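Local coordinates for protein ribulose-1,5-bisphosphate carboxylase/oxygenase large subunit (Rhodopseudomonas palustris, PDB 3QFW) that is a Rubisco-like protein of the large-subunit family, probably binding magnesium and acting on a sugar-phosphate-like substrate, though its own reaction is not firmly established, at residues A156-H167 with R195-N204; S175-A183 with Q215-I224. All coordinates share one frame; numbering follows the deposited sequence.

Contact 1. Residues A156-H167 with R195-N204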
ATOM      1  N   ALA B 156      18.845 -22.581  14.006  1.00 34.73           N
ATOM      2  CA  ALA B 156      17.993 -23.222  15.004  1.00 30.49           C
ATOM      3  C   ALA B 156      18.834 -24.013  16.007  1.00 37.29           C
ATOM      4  O   ALA B 156      18.520 -24.068  17.198  1.00 34.84           O
ATOM      5  CB  ALA B 156      16.966 -24.121  14.318  1.00 31.47           C
ATOM      6  N   LEU B 157      19.921 -24.600  15.524  1.00 38.65           N
ATOM      7  CA  LEU B 157      20.854 -25.303  16.399  1.00 35.87           C
ATOM      8  C   LEU B 157      21.427 -24.368  17.462  1.00 38.01           C
ATOM      9  O   LEU B 157      21.746 -24.803  18.563  1.00 38.30           O
ATOM     10  CB  LEU B 157      21.983 -25.956  15.590  1.00 40.67           C
ATOM     11  CG  LEU B 157      21.783 -27.430  15.220  1.00 42.60           C
ATOM     12  CD1 LEU B 157      23.028 -27.992  14.539  1.00 40.30           C
ATOM     13  CD2 LEU B 157      21.451 -28.246  16.464  1.00 39.40           C
ATOM     14  N   GLY B 158      21.537 -23.085  17.127  1.00 35.51           N
ATOM     15  CA  GLY B 158      22.084 -22.088  18.031  1.00 33.90           C
ATOM     16  C   GLY B 158      21.111 -21.556  19.064  1.00 32.46           C
ATOM     17  O   GLY B 158      21.492 -20.794  19.955  1.00 34.09           O
ATOM     18  N   GLY B 159      19.851 -21.961  18.961  1.00 32.36           N
ATOM     19  CA  GLY B 159      18.853 -21.577  19.949  1.00 34.42           C
ATOM     20  C   GLY B 159      18.051 -20.322  19.615  1.00 31.94           C
ATOM     21  O   GLY B 159      17.320 -19.796  20.454  1.00 29.65           O
ATOM     22  N   VAL B 160      18.187 -19.839  18.387  1.00 33.35           N
ATOM     23  CA  VAL B 160      17.400 -18.695  17.918  1.00 31.95           C
ATOM     24  C   VAL B 160      15.909 -19.016  18.021  1.00 33.48           C
ATOM     25  O   VAL B 160      15.476 -20.087  17.603  1.00 35.18           O
ATOM     26  CB  VAL B 160      17.754 -18.356  16.461  1.00 32.24           C
ATOM     27  CG1 VAL B 160      16.903 -17.190  15.937  1.00 34.90           C
ATOM     28  CG2 VAL B 160      19.229 -18.033  16.346  1.00 34.56           C
ATOM     29  N   ASP B 161      15.121 -18.094  18.569  1.00 32.21           N
ATOM     30  CA  ASP B 161      13.684 -18.325  18.733  1.00 30.37           C
ATOM     31  C   ASP B 161      12.858 -18.338  17.431  1.00 35.95           C
ATOM     32  O   ASP B 161      11.959 -19.176  17.267  1.00 33.20           O
ATOM     33  CB  ASP B 161      13.092 -17.313  19.715  1.00 34.49           C
ATOM     34  CG  ASP B 161      13.762 -17.365  21.069  1.00 33.33           C
ATOM     35  OD1 ASP B 161      13.612 -18.397  21.761  1.00 33.11           O
ATOM     36  OD2 ASP B 161      14.432 -16.375  21.443  1.00 34.17           O
ATOM     37  N   LEU B 162      13.143 -17.416  16.510  1.00 29.36           N
ATOM     38  CA  LEU B 162      12.365 -17.347  15.269  1.00 33.92           C
ATOM     39  C   LEU B 162      13.235 -17.133  14.036  1.00 32.84           C
ATOM     40  O   LEU B 162      14.104 -16.262  13.998  1.00 33.33           O
ATOM     41  CB  LEU B 162      11.243 -16.294  15.353  1.00 31.78           C
ATOM     42  CG  LEU B 162      10.285 -16.117  14.156  1.00 35.66           C
ATOM     43  CD1 LEU B 162       9.982 -17.437  13.465  1.00 36.37           C
ATOM     44  CD2 LEU B 162       8.974 -15.432  14.562  1.00 36.17           C
ATOM     45  N   ILE B 163      13.000 -17.981  13.045  1.00 30.21           N
ATOM     46  CA  ILE B 163      13.670 -17.901  11.766  1.00 33.44           C
ATOM     47  C   ILE B 163      12.634 -17.467  10.743  1.00 30.84           C
ATOM     48  O   ILE B 163      11.589 -18.097  10.591  1.00 29.64           O
ATOM     49  CB  ILE B 163      14.271 -19.252  11.381  1.00 31.78           C
ATOM     50  CG1 ILE B 163      15.297 -19.672  12.451  1.00 31.43           C
ATOM     51  CG2 ILE B 163      14.888 -19.189   9.986  1.00 33.26           C
ATOM     52  CD1 ILE B 163      15.976 -20.974  12.174  1.00 35.19           C
ATOM     53  N   LYS B 164      12.922 -16.360  10.075  1.00 34.57           N
ATOM     54  CA  LYS B 164      12.002 -15.806   9.094  1.00 30.83           C
ATOM     55  C   LYS B 164      12.656 -15.825   7.724  1.00 33.53           C
ATOM     56  O   LYS B 164      13.879 -15.748   7.610  1.00 33.10           O
ATOM     57  CB  LYS B 164      11.644 -14.363   9.468  1.00 36.51           C
ATOM     58  CG  LYS B 164      12.840 -13.410   9.406  1.00 34.16           C
ATOM     59  CD  LYS B 164      12.508 -12.011   9.909  1.00 39.92           C
ATOM     60  CE  LYS B 164      11.731 -11.184   8.899  1.00 33.43           C
ATOM     61  NZ  LYS B 164      12.455 -10.939   7.591  1.00 40.52           N
ATOM     62  N   ASP B 165      11.834 -15.917   6.683  1.00 35.74           N
ATOM     63  CA  ASP B 165      12.302 -15.696   5.326  1.00 32.96           C
ATOM     64  C   ASP B 165      12.792 -14.264   5.187  1.00 33.28           C
ATOM     65  O   ASP B 165      12.293 -13.350   5.843  1.00 31.41           O
ATOM     66  CB  ASP B 165      11.166 -15.894   4.327  1.00 31.28           C
ATOM     67  CG  ASP B 165      11.000 -17.334   3.893  1.00 34.81           C
ATOM     68  OD1 ASP B 165      11.858 -18.173   4.243  1.00 35.23           O
ATOM     69  OD2 ASP B 165      10.007 -17.619   3.186  1.00 31.76           O
ATOM     70  N   ASP B 166      13.788 -14.072   4.339  1.00 32.89           N
ATOM     71  CA  ASP B 166      14.007 -12.763   3.756  1.00 36.49           C
ATOM     72  C   ASP B 166      12.622 -12.304   3.284  1.00 31.46           C
ATOM     73  O   ASP B 166      11.826 -13.107   2.789  1.00 30.75           O
ATOM     74  CB  ASP B 166      14.976 -12.884   2.582  1.00 36.47           C
ATOM     75  CG  ASP B 166      15.253 -11.558   1.905  1.00 41.42           C
ATOM     76  OD1 ASP B 166      14.304 -10.809   1.617  1.00 40.76           O
ATOM     77  OD2 ASP B 166      16.434 -11.259   1.661  1.00 46.52           O
ATOM     78  N   HIS B 167      12.309 -11.030   3.480  1.00 32.09           N
ATOM     79  CA  HIS B 167      11.001 -10.529   3.070  1.00 34.17           C
ATOM     80  C   HIS B 167      10.914 -10.523   1.547  1.00 33.67           C
ATOM     81  O   HIS B 167       9.828 -10.419   0.977  1.00 32.69           O
ATOM     82  CB  HIS B 167      10.780  -9.111   3.575  1.00 35.07           C
ATOM     83  CG  HIS B 167      11.407  -8.071   2.710  1.00 32.18           C
ATOM     84  ND1 HIS B 167      10.715  -7.423   1.706  1.00 37.41           N
ATOM     85  CD2 HIS B 167      12.670  -7.590   2.669  1.00 34.14           C
ATOM     86  CE1 HIS B 167      11.525  -6.578   1.094  1.00 33.85           C
ATOM     87  NE2 HIS B 167      12.716  -6.657   1.661  1.00 38.12           N
ATOM     88  N   ARG B 195      18.357 -30.599  19.799  1.00 43.01           N
ATOM     89  CA  ARG B 195      18.780 -29.662  20.831  1.00 40.37           C
ATOM     90  C   ARG B 195      17.731 -29.510  21.929  1.00 38.30           C
ATOM     91  O   ARG B 195      17.975 -28.849  22.935  1.00 43.63           O
ATOM     92  CB  ARG B 195      19.085 -28.296  20.203  1.00 44.43           C
ATOM     93  CG  ARG B 195      19.695 -27.280  21.162  1.00 50.89           C
ATOM     94  CD  ARG B 195      19.539 -25.846  20.644  1.00 41.98           C
ATOM     95  NE  ARG B 195      18.792 -25.009  21.580  1.00 44.09           N
ATOM     96  CZ  ARG B 195      17.560 -24.563  21.358  1.00 46.52           C
ATOM     97  NH1 ARG B 195      16.944 -24.856  20.218  1.00 47.12           N
ATOM     98  NH2 ARG B 195      16.950 -23.808  22.263  1.00 47.74           N
ATOM     99  N   GLY B 196      16.566 -30.118  21.732  1.00 40.74           N
ATOM    100  CA  GLY B 196      15.439 -29.897  22.624  1.00 40.98           C
ATOM    101  C   GLY B 196      14.894 -28.482  22.478  1.00 40.28           C
ATOM    102  O   GLY B 196      14.472 -27.867  23.454  1.00 42.79           O
ATOM    103  N   GLY B 197      14.905 -27.972  21.251  1.00 42.47           N
ATOM    104  CA  GLY B 197      14.521 -26.592  20.987  1.00 40.18           C
ATOM    105  C   GLY B 197      13.073 -26.380  20.586  1.00 36.48           C
ATOM    106  O   GLY B 197      12.338 -27.332  20.316  1.00 33.45           O
ATOM    107  N   ARG B 198      12.659 -25.116  20.551  1.00 34.63           N
ATOM    108  CA  ARG B 198      11.295 -24.765  20.173  1.00 31.25           C
ATOM    109  C   ARG B 198      11.332 -23.586  19.182  1.00 34.79           C
ATOM    110  O   ARG B 198      10.490 -22.687  19.223  1.00 34.22           O
ATOM    111  CB  ARG B 198      10.441 -24.443  21.416  1.00 32.16           C
ATOM    112  CG  ARG B 198      10.336 -25.590  22.448  1.00 35.23           C
ATOM    113  CD  ARG B 198       9.319 -25.287  23.580  1.00 30.84           C
ATOM    114  NE  ARG B 198       7.966 -25.106  23.049  1.00 33.73           N
ATOM    115  CZ  ARG B 198       6.844 -25.542  23.618  1.00 34.64           C
ATOM    116  NH1 ARG B 198       6.869 -26.196  24.776  1.00 32.31           N
ATOM    117  NH2 ARG B 198       5.677 -25.321  23.013  1.00 34.62           N
ATOM    118  N   THR B 199      12.332 -23.609  18.301  1.00 34.20           N
ATOM    119  CA  THR B 199      12.535 -22.574  17.296  1.00 34.71           C
ATOM    120  C   THR B 199      11.393 -22.557  16.285  1.00 31.72           C
ATOM    121  O   THR B 199      10.976 -23.610  15.793  1.00 33.12           O
ATOM    122  CB  THR B 199      13.846 -22.799  16.515  1.00 33.28           C
ATOM    123  OG1 THR B 199      14.973 -22.546  17.357  1.00 34.27           O
ATOM    124  CG2 THR B 199      13.907 -21.863  15.297  1.00 31.97           C
ATOM    125  N   LEU B 200      10.895 -21.362  15.969  1.00 34.04           N
ATOM    126  CA  LEU B 200       9.820 -21.197  14.980  1.00 34.61           C
ATOM    127  C   LEU B 200      10.340 -20.765  13.609  1.00 30.45           C
ATOM    128  O   LEU B 200      11.344 -20.058  13.506  1.00 30.56           O
ATOM    129  CB  LEU B 200       8.805 -20.157  15.461  1.00 34.30           C
ATOM    130  CG  LEU B 200       7.991 -20.428  16.725  1.00 31.46           C
ATOM    131  CD1 LEU B 200       7.433 -19.122  17.258  1.00 31.06           C
ATOM    132  CD2 LEU B 200       6.866 -21.411  16.447  1.00 37.43           C
ATOM    133  N   TYR B 201       9.641 -21.182  12.557  1.00 32.94           N
ATOM    134  CA  TYR B 201       9.933 -20.709  11.200  1.00 33.13           C
ATOM    135  C   TYR B 201       8.766 -19.924  10.599  1.00 32.70           C
ATOM    136  O   TYR B 201       7.623 -20.390  10.595  1.00 33.41           O
ATOM    137  CB  TYR B 201      10.321 -21.880  10.298  1.00 32.49           C
ATOM    138  CG  TYR B 201      10.475 -21.531   8.833  1.00 34.94           C
ATOM    139  CD1 TYR B 201      11.258 -20.454   8.426  1.00 34.86           C
ATOM    140  CD2 TYR B 201       9.859 -22.300   7.852  1.00 32.67           C
ATOM    141  CE1 TYR B 201      11.394 -20.140   7.065  1.00 33.61           C
ATOM    142  CE2 TYR B 201      10.005 -21.999   6.509  1.00 31.73           C
ATOM    143  CZ  TYR B 201      10.773 -20.926   6.120  1.00 32.68           C
ATOM    144  OH  TYR B 201      10.910 -20.639   4.767  1.00 35.73           O
ATOM    145  N   ALA B 202       9.064 -18.733  10.089  1.00 30.87           N
ATOM    146  CA  ALA B 202       8.051 -17.864   9.496  1.00 34.04           C
ATOM    147  C   ALA B 202       8.331 -17.615   8.003  1.00 29.29           C
ATOM    148  O   ALA B 202       9.073 -16.707   7.648  1.00 29.90           O
ATOM    149  CB  ALA B 202       7.989 -16.544  10.254  1.00 31.52           C
ATOM    150  N   PRO B 203       7.775 -18.460   7.128  1.00 32.79           N
ATOM    151  CA  PRO B 203       7.922 -18.249   5.679  1.00 34.71           C
ATOM    152  C   PRO B 203       7.083 -17.068   5.182  1.00 31.74           C
ATOM    153  O   PRO B 203       6.031 -16.764   5.753  1.00 30.55           O
ATOM    154  CB  PRO B 203       7.402 -19.558   5.079  1.00 33.76           C
ATOM    155  CG  PRO B 203       6.510 -20.121   6.134  1.00 33.43           C
ATOM    156  CD  PRO B 203       7.133 -19.746   7.437  1.00 31.17           C
ATOM    157  N   ASN B 204       7.552 -16.401   4.132  1.00 32.26           N
ATOM    158  CA  ASN B 204       6.857 -15.225   3.631  1.00 32.81           C
ATOM    159  C   ASN B 204       5.773 -15.595   2.635  1.00 31.52           C
ATOM    160  O   ASN B 204       6.071 -16.105   1.552  1.00 30.00           O
ATOM    161  CB  ASN B 204       7.835 -14.231   2.997  1.00 30.64           C
ATOM    162  CG  ASN B 204       7.143 -12.961   2.532  1.00 33.73           C
ATOM    163  OD1 ASN B 204       6.546 -12.244   3.335  1.00 33.41           O
ATOM    164  ND2 ASN B 204       7.211 -12.681   1.224  1.00 29.90           N
TER
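D165 joins the C-terminal ends of two neighbouring parallel strands with its two carboxylate oxygens. Y201 OH donates to D165 OD1 at 2.7 Å, on the syn side but out of the carboxylate plane, ring and carboxylate planes 69° apart. N204 N reaches D165 OD2 at 2.9 Å from above that plane, and OD2 also takes a salt bridge from R180 of helix 177-195. With CG anti to its own carbonyl carbon (chi1 -87°), D165 swings its acid group over to the second strand. Behind it the backbone ladder runs through L200 N to D161 O, I163 N to L200 O (2.7 Å), A202 N to I163 O and D165 N to A202 O. L162 CD1 presses to 3.0 Å from L200 O, a tight fit, and touches L200 CB and A202 CB on the same face, while I163 and Y201 occupy the other. At the strand entrances T199 OG1 donates to V160 O over an unusually short 2.5 Å. G159, ending helix 145-157 in a Schellman motif at a glycine-favouring positive phi, puts CA over one face of the R195 guanidinium. K164-H167 matches in sequence Rubisco's metal-holding strand end, so bonds that fix the buried D165 carboxylate probably shape the active-site end of this TIM barrel.

Contact 2. Residues S175-A183 with Q215-I224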
ATOM      1  N   SER B 175      13.392 -20.842  -5.738  1.00 40.38           N
ATOM      2  CA  SER B 175      13.078 -21.570  -4.513  1.00 43.15           C
ATOM      3  C   SER B 175      11.615 -21.324  -4.221  1.00 41.87           C
ATOM      4  O   SER B 175      11.273 -20.513  -3.356  1.00 41.99           O
ATOM      5  CB  SER B 175      13.957 -21.097  -3.347  1.00 42.66           C
ATOM      6  OG  SER B 175      13.735 -19.729  -3.033  1.00 43.19           O
ATOM      7  N   PRO B 176      10.743 -22.014  -4.966  1.00 39.20           N
ATOM      8  CA  PRO B 176       9.290 -21.846  -4.899  1.00 40.78           C
ATOM      9  C   PRO B 176       8.790 -22.022  -3.472  1.00 36.18           C
ATOM     10  O   PRO B 176       9.361 -22.812  -2.740  1.00 40.49           O
ATOM     11  CB  PRO B 176       8.772 -22.981  -5.783  1.00 41.80           C
ATOM     12  CG  PRO B 176       9.881 -23.228  -6.761  1.00 41.57           C
ATOM     13  CD  PRO B 176      11.140 -23.017  -5.974  1.00 42.69           C
ATOM     14  N   PHE B 177       7.723 -21.317  -3.111  1.00 37.93           N
ATOM     15  CA  PHE B 177       7.215 -21.344  -1.743  1.00 38.42           C
ATOM     16  C   PHE B 177       7.062 -22.756  -1.198  1.00 43.48           C
ATOM     17  O   PHE B 177       7.509 -23.041  -0.086  1.00 35.06           O
ATOM     18  CB  PHE B 177       5.879 -20.605  -1.606  1.00 36.63           C
ATOM     19  CG  PHE B 177       5.392 -20.540  -0.188  1.00 37.11           C
ATOM     20  CD1 PHE B 177       5.789 -19.507   0.646  1.00 38.91           C
ATOM     21  CD2 PHE B 177       4.587 -21.545   0.330  1.00 38.57           C
ATOM     22  CE1 PHE B 177       5.371 -19.461   1.980  1.00 32.77           C
ATOM     23  CE2 PHE B 177       4.166 -21.504   1.655  1.00 41.62           C
ATOM     24  CZ  PHE B 177       4.556 -20.459   2.476  1.00 36.98           C
ATOM     25  N   ALA B 178       6.414 -23.632  -1.962  1.00 40.25           N
ATOM     26  CA  ALA B 178       6.143 -24.983  -1.463  1.00 43.05           C
ATOM     27  C   ALA B 178       7.435 -25.726  -1.120  1.00 43.24           C
ATOM     28  O   ALA B 178       7.599 -26.225  -0.005  1.00 45.40           O
ATOM     29  CB  ALA B 178       5.309 -25.769  -2.460  1.00 45.11           C
ATOM     30  N   GLU B 179       8.354 -25.778  -2.078  1.00 43.04           N
ATOM     31  CA  GLU B 179       9.642 -26.429  -1.879  1.00 45.15           C
ATOM     32  C   GLU B 179      10.446 -25.825  -0.725  1.00 40.97           C
ATOM     33  O   GLU B 179      11.049 -26.552   0.065  1.00 43.32           O
ATOM     34  CB  GLU B 179      10.470 -26.387  -3.167  1.00 41.89           C
ATOM     35  CG  GLU B 179      10.020 -27.374  -4.235  1.00 46.77           C
ATOM     36  CD  GLU B 179       8.865 -26.865  -5.081  1.00 49.11           C
ATOM     37  OE1 GLU B 179       8.257 -25.829  -4.726  1.00 48.04           O
ATOM     38  OE2 GLU B 179       8.569 -27.499  -6.116  1.00 52.89           O
ATOM     39  N   ARG B 180      10.458 -24.498  -0.627  1.00 39.13           N
ATOM     40  CA  ARG B 180      11.211 -23.816   0.436  1.00 38.00           C
ATOM     41  C   ARG B 180      10.653 -24.100   1.833  1.00 39.25           C
ATOM     42  O   ARG B 180      11.407 -24.381   2.780  1.00 38.31           O
ATOM     43  CB  ARG B 180      11.240 -22.304   0.188  1.00 36.21           C
ATOM     44  CG  ARG B 180      11.864 -21.499   1.310  1.00 37.49           C
ATOM     45  CD  ARG B 180      12.017 -20.027   0.942  1.00 37.05           C
ATOM     46  NE  ARG B 180      10.786 -19.247   1.088  1.00 34.43           N
ATOM     47  CZ  ARG B 180      10.017 -18.861   0.076  1.00 35.24           C
ATOM     48  NH1 ARG B 180      10.335 -19.203  -1.168  1.00 32.76           N
ATOM     49  NH2 ARG B 180       8.924 -18.141   0.300  1.00 32.57           N
ATOM     50  N   ALA B 181       9.335 -24.010   1.968  1.00 41.39           N
ATOM     51  CA  ALA B 181       8.700 -24.236   3.261  1.00 39.07           C
ATOM     52  C   ALA B 181       8.994 -25.651   3.745  1.00 39.55           C
ATOM     53  O   ALA B 181       9.243 -25.879   4.930  1.00 39.89           O
ATOM     54  CB  ALA B 181       7.202 -23.995   3.169  1.00 40.76           C
ATOM     55  N   ALA B 182       8.977 -26.605   2.820  1.00 39.01           N
ATOM     56  CA  ALA B 182       9.234 -27.996   3.178  1.00 39.29           C
ATOM     57  C   ALA B 182      10.673 -28.173   3.647  1.00 43.03           C
ATOM     58  O   ALA B 182      10.922 -28.600   4.774  1.00 44.64           O
ATOM     59  CB  ALA B 182       8.930 -28.918   2.013  1.00 41.76           C
ATOM     60  N   ALA B 183      11.615 -27.826   2.778  1.00 42.33           N
ATOM     61  CA  ALA B 183      13.037 -27.960   3.078  1.00 41.47           C
ATOM     62  C   ALA B 183      13.429 -27.248   4.371  1.00 41.12           C
ATOM     63  O   ALA B 183      14.189 -27.788   5.179  1.00 41.33           O
ATOM     64  CB  ALA B 183      13.879 -27.445   1.903  1.00 40.57           C
ATOM     65  N   GLN B 215      -0.582 -20.714   0.057  1.00 37.39           N
ATOM     66  CA  GLN B 215       0.685 -20.780   0.770  1.00 36.06           C
ATOM     67  C   GLN B 215       0.487 -21.057   2.260  1.00 40.14           C
ATOM     68  O   GLN B 215       1.305 -21.738   2.886  1.00 38.00           O
ATOM     69  CB  GLN B 215       1.510 -19.517   0.521  1.00 33.82           C
ATOM     70  CG  GLN B 215       2.124 -19.507  -0.879  1.00 33.45           C
ATOM     71  CD  GLN B 215       2.520 -18.129  -1.361  1.00 37.99           C
ATOM     72  OE1 GLN B 215       2.874 -17.250  -0.576  1.00 32.99           O
ATOM     73  NE2 GLN B 215       2.454 -17.932  -2.677  1.00 35.97           N
ATOM     74  N   LEU B 216      -0.604 -20.540   2.817  1.00 38.18           N
ATOM     75  CA  LEU B 216      -0.962 -20.840   4.201  1.00 36.50           C
ATOM     76  C   LEU B 216      -1.305 -22.319   4.316  1.00 40.45           C
ATOM     77  O   LEU B 216      -1.006 -22.962   5.325  1.00 37.71           O
ATOM     78  CB  LEU B 216      -2.158 -19.995   4.642  1.00 40.80           C
ATOM     79  CG  LEU B 216      -2.605 -20.230   6.090  1.00 39.25           C
ATOM     80  CD1 LEU B 216      -1.494 -19.836   7.032  1.00 37.68           C
ATOM     81  CD2 LEU B 216      -3.873 -19.459   6.395  1.00 37.76           C
ATOM     82  N   GLY B 217      -1.939 -22.853   3.276  1.00 41.54           N
ATOM     83  CA  GLY B 217      -2.228 -24.275   3.210  1.00 41.59           C
ATOM     84  C   GLY B 217      -0.979 -25.123   3.366  1.00 42.64           C
ATOM     85  O   GLY B 217      -0.968 -26.096   4.122  1.00 43.72           O
ATOM     86  N   VAL B 218       0.077 -24.755   2.645  1.00 41.09           N
ATOM     87  CA  VAL B 218       1.350 -25.459   2.734  1.00 42.32           C
ATOM     88  C   VAL B 218       1.929 -25.360   4.147  1.00 43.55           C
ATOM     89  O   VAL B 218       2.376 -26.354   4.716  1.00 43.93           O
ATOM     90  CB  VAL B 218       2.375 -24.910   1.717  1.00 42.35           C
ATOM     91  CG1 VAL B 218       3.749 -25.544   1.935  1.00 36.77           C
ATOM     92  CG2 VAL B 218       1.883 -25.128   0.281  1.00 44.36           C
ATOM     93  N   ILE B 219       1.910 -24.155   4.709  1.00 43.37           N
ATOM     94  CA  ILE B 219       2.418 -23.928   6.055  1.00 44.97           C
ATOM     95  C   ILE B 219       1.772 -24.892   7.043  1.00 42.10           C
ATOM     96  O   ILE B 219       2.453 -25.588   7.784  1.00 40.34           O
ATOM     97  CB  ILE B 219       2.155 -22.479   6.512  1.00 42.29           C
ATOM     98  CG1 ILE B 219       2.999 -21.527   5.675  1.00 37.76           C
ATOM     99  CG2 ILE B 219       2.469 -22.314   7.998  1.00 41.37           C
ATOM    100  CD1 ILE B 219       4.359 -22.086   5.396  1.00 44.36           C
ATOM    101  N   ARG B 220       0.446 -24.931   7.025  1.00 44.60           N
ATOM    102  CA  ARG B 220      -0.305 -25.795   7.919  1.00 47.19           C
ATOM    103  C   ARG B 220      -0.007 -27.269   7.651  1.00 46.05           C
ATOM    104  O   ARG B 220       0.146 -28.054   8.584  1.00 42.62           O
ATOM    105  CB  ARG B 220      -1.806 -25.506   7.803  1.00 45.08           C
ATOM    106  CG  ARG B 220      -2.153 -24.027   7.976  1.00 48.89           C
ATOM    107  CD  ARG B 220      -3.645 -23.797   8.214  1.00 53.44           C
ATOM    108  NE  ARG B 220      -4.039 -24.146   9.578  1.00 55.98           N
ATOM    109  CZ  ARG B 220      -4.999 -25.017   9.883  1.00 58.24           C
ATOM    110  NH1 ARG B 220      -5.669 -25.629   8.916  1.00 54.49           N
ATOM    111  NH2 ARG B 220      -5.286 -25.279  11.156  1.00 50.73           N
ATOM    112  N   ASP B 221       0.079 -27.643   6.379  1.00 49.16           N
ATOM    113  CA  ASP B 221       0.365 -29.030   6.018  1.00 48.41           C
ATOM    114  C   ASP B 221       1.765 -29.467   6.444  1.00 46.45           C
ATOM    115  O   ASP B 221       1.991 -30.634   6.764  1.00 44.45           O
ATOM    116  CB  ASP B 221       0.167 -29.252   4.517  1.00 43.69           C
ATOM    117  CG  ASP B 221      -1.278 -29.113   4.099  1.00 51.68           C
ATOM    118  OD1 ASP B 221      -2.160 -29.246   4.977  1.00 50.60           O
ATOM    119  OD2 ASP B 221      -1.532 -28.868   2.895  1.00 52.32           O
ATOM    120  N   GLU B 222       2.702 -28.524   6.449  1.00 43.51           N
ATOM    121  CA  GLU B 222       4.080 -28.817   6.813  1.00 43.83           C
ATOM    122  C   GLU B 222       4.310 -28.748   8.324  1.00 42.65           C
ATOM    123  O   GLU B 222       5.390 -29.076   8.805  1.00 49.40           O
ATOM    124  CB  GLU B 222       5.037 -27.873   6.085  1.00 44.11           C
ATOM    125  CG  GLU B 222       5.086 -28.087   4.579  1.00 44.44           C
ATOM    126  CD  GLU B 222       5.571 -29.474   4.207  1.00 49.05           C
ATOM    127  OE1 GLU B 222       6.332 -30.073   5.001  1.00 51.47           O
ATOM    128  OE2 GLU B 222       5.192 -29.967   3.125  1.00 49.47           O
ATOM    129  N   GLY B 223       3.288 -28.322   9.060  1.00 44.33           N
ATOM    130  CA  GLY B 223       3.375 -28.224  10.507  1.00 40.45           C
ATOM    131  C   GLY B 223       4.239 -27.059  10.960  1.00 43.45           C
ATOM    132  O   GLY B 223       4.786 -27.072  12.066  1.00 43.05           O
ATOM    133  N   ILE B 224       4.370 -26.055  10.097  1.00 42.53           N
ATOM    134  CA  ILE B 224       5.138 -24.852  10.409  1.00 39.96           C
ATOM    135  C   ILE B 224       4.349 -23.947  11.360  1.00 33.61           C
ATOM    136  O   ILE B 224       3.130 -23.838  11.254  1.00 36.77           O
ATOM    137  CB  ILE B 224       5.519 -24.088   9.113  1.00 41.30           C
ATOM    138  CG1 ILE B 224       6.489 -24.928   8.274  1.00 43.27           C
ATOM    139  CG2 ILE B 224       6.147 -22.740   9.441  1.00 36.03           C
ATOM    140  CD1 ILE B 224       6.609 -24.480   6.812  1.00 38.85           C
TER
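F177, at the start of helix 177-195, drives its ring into the first turns of segment 215-224, and this is the tight end of the contact. Q215 CG lies over one ring face, a CH-pi contact 3.6 Å from the ring centroid and not far off the normal, with the amide plane turned only 26° from the ring. V218 CB stands at the ring edge, and I219 CD1 comes to 3.3 Å from F177 CZ. The ring reaches across because F177 CG is anti to the backbone N (chi1 -176°). A flat aromatic suits a place that needs a broad face for the methylenes of Q215 and an edge for branched aliphatics. The amide oxygen of Q215 is held by S206 N, which helps fix the chain lying along the ring.

One turn on, A181 is small enough for V218 CG1 (4.0 Å), I219 CD1 and I224 CD1 (3.7 Å) to gather round its CB. Toward the solvent the fit slackens: A178 CB is 4.4 Å from V218 CG2, and the exposed E222 merely brings OE2 to 4.0 Å from A182 CB. The axes of helices 177-183 and 215-222 pass 9.8 Å apart at closest and lie 23° from parallel, as neighbouring outer helices of a TIM barrel do. Nonpolar and dispersive contacts therefore carry the cohesion between these two segments, while the carboxylate of E222 lies on the exposed side.

How the contacts relate
Contact 1 is mostly buried and belongs to the barrel wall, whereas contact 2 lies in the helical layer outside it and is only partly buried. Helix 177-195 unites them: it follows strand 162-165, leads into strand 200-202, and presents its first turns to helix 209-222. Directed hydrogen bonds dominate the strand pair; shape and dispersion dominate the helix pair. The R180 to D165 salt bridge is a charged tie between the two contacts, crossing from helix layer to barrel wall. Beside it the seam is van der Waals packing, P203 on I219 and an I224 methyl against the Y201 carbonyl.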